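Local coordinates for protein glycosyl hydrolase (Rhizobium leguminosarum bv. trifolii, PDB 5NDX) that probably hydrolyses O-glycosyl bonds as a family 39 glycoside hydrolase, a bacterial orthologue of human alpha-L-iduronidase, at residues F591-M594 and S595-G599. The protein carries 2 engineered substitutions. Residues are numbered along the deposited sequence; the frame is centred on the assembly and turned at random. Where two conformers were deposited one is given.
Sequences FLHM and SPPEG. Engineered in segment 595-599: Glu598 (natural residue Gln).
His593 and Met594 finish an extended strand, and at Ser595 the backbone turns into the left-handed region (phi 56°, psi 64°) before Pro596 and Pro597 carry the chain onward in an extended, polyproline-like course. The two sheets here, one of three strands and one of four, have the order expected of a fibronectin type III-like sandwich; strand 590-594 is an edge of the three-stranded sheet, and residues 595-599 form the loop that crosses to strand 601-607 of the other.

His593 carries the local contact. With its CG anti to the backbone N (chi1 -171°), the imidazole reaches forward along the chain to the first proline, where CE1 lies 3.9 Å from Pro596 CA, an oblique approach to the ring. ND1 is 4.3 Å from Pro596 CB. Pro597 comes instead at the edge of the imidazole, near its plane, its CD 4.5 Å from CE1. Histidine suits this buried place because its CE1 can lie against the prolines while ND1 hydrogen-bonds Tyr602 OH, whose ring stands roughly perpendicular to it; this bond should restrain the imidazole's rotation. The pyrrolidine rings restrict phi to values compatible with this extended course beside the imidazole.

Met594 lies along the other side of the strand, its long, flexible side chain, in the conformer given, touching Phe483 and Arg487 of helix 480-489. Serine suits the bend because its short side chain ends in a hydroxyl, and OG hydrogen-bonds Glu480 OE2, tying the turn to that helix. The left-handed step also brings two carbonyl acceptors together, with Met594 O 3.1 Å from Ser595 O.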
loop_
_atom_site.group_PDB
_atom_site.type_symbol
_atom_site.label_atom_id
_atom_site.label_comp_id
_atom_site.label_asym_id
_atom_site.label_seq_id
_atom_site.Cartn_x
_atom_site.Cartn_y
_atom_site.Cartn_z
ATOM N N PHE A 591 -0.801 16.134 4.426
ATOM C CA PHE A 591 -0.707 16.642 5.783
ATOM C C PHE A 591 -2.042 17.074 6.336
ATOM O O PHE A 591 -2.758 17.829 5.705
ATOM C CB PHE A 591 0.290 17.801 5.827
ATOM C CG PHE A 591 0.459 18.398 7.193
ATOM C CD1 PHE A 591 1.149 17.717 8.182
ATOM C CD2 PHE A 591 -0.126 19.628 7.518
ATOM C CE1 PHE A 591 1.318 18.277 9.471
ATOM C CE2 PHE A 591 0.024 20.170 8.804
ATOM C CZ PHE A 591 0.755 19.492 9.779
ATOM N N LEU A 592 -2.381 16.586 7.520
ATOM C CA LEU A 592 -3.575 17.010 8.214
ATOM C C LEU A 592 -3.239 18.153 9.188
ATOM O O LEU A 592 -2.440 17.960 10.096
ATOM C CB LEU A 592 -4.284 15.833 8.959
ATOM C CG LEU A 592 -5.561 16.543 9.480
ATOM C CD1 LEU A 592 -6.825 16.171 8.754
ATOM C CD2 LEU A 592 -5.709 16.768 10.944
ATOM N N HIS A 593 -3.803 19.356 8.976
ATOM C CA HIS A 593 -3.587 20.483 9.891
ATOM C C HIS A 593 -4.806 20.728 10.777
ATOM O O HIS A 593 -5.914 20.844 10.253
ATOM C CB HIS A 593 -3.348 21.790 9.107
ATOM C CG HIS A 593 -2.901 22.917 9.986
ATOM N ND1 HIS A 593 -3.399 24.201 9.880
ATOM C CD2 HIS A 593 -2.032 22.927 11.032
ATOM C CE1 HIS A 593 -2.804 24.971 10.780
ATOM N NE2 HIS A 593 -1.989 24.222 11.506
ATOM N N MET A 594 -4.595 20.846 12.077
ATOM C CA MET A 594 -5.644 21.071 13.083
ATOM C C MET A 594 -5.751 22.583 13.410
ATOM O O MET A 594 -4.722 23.263 13.550
ATOM C CB MET A 594 -5.295 20.294 14.371
ATOM C CG MET A 594 -4.909 18.808 14.175
ATOM S SD MET A 594 -4.328 17.931 15.675
ATOM C CE MET A 594 -5.908 17.845 16.518
ATOM N N SER A 595 -6.976 23.085 13.539
ATOM C CA SER A 595 -7.251 24.463 14.018
ATOM C C SER A 595 -6.544 25.542 13.204
ATOM O O SER A 595 -5.666 26.214 13.705
ATOM C CB SER A 595 -6.872 24.558 15.498
ATOM O OG SER A 595 -7.585 23.556 16.210
ATOM N N PRO A 596 -6.884 25.671 11.928
ATOM C CA PRO A 596 -6.289 26.757 11.175
ATOM C C PRO A 596 -6.696 28.124 11.749
ATOM O O PRO A 596 -7.829 28.269 12.187
ATOM C CB PRO A 596 -6.906 26.600 9.787
ATOM C CG PRO A 596 -8.177 25.891 10.010
ATOM C CD PRO A 596 -7.919 24.971 11.162
ATOM N N PRO A 597 -5.788 29.106 11.734
ATOM C CA PRO A 597 -6.203 30.457 12.120
ATOM C C PRO A 597 -7.140 31.057 11.070
ATOM O O PRO A 597 -7.371 30.467 10.015
ATOM C CB PRO A 597 -4.880 31.214 12.201
ATOM C CG PRO A 597 -4.006 30.541 11.190
ATOM C CD PRO A 597 -4.441 29.096 11.125
ATOM N N GLU A 598 -7.723 32.208 11.371
ATOM C CA GLU A 598 -8.591 32.887 10.414
ATOM C C GLU A 598 -7.798 33.448 9.238
ATOM O O GLU A 598 -6.648 33.852 9.402
ATOM C CB GLU A 598 -9.399 33.989 11.096
ATOM C CG GLU A 598 -10.547 33.449 11.942
ATOM C CD GLU A 598 -11.605 34.504 12.243
ATOM O OE1 GLU A 598 -12.045 35.240 11.315
ATOM O OE2 GLU A 598 -12.008 34.591 13.423
ATOM N N GLY A 599 -8.432 33.453 8.063
ATOM C CA GLY A 599 -7.798 33.847 6.795
ATOM C C GLY A 599 -6.496 33.082 6.578
ATOM O O GLY A 599 -5.425 33.693 6.347
#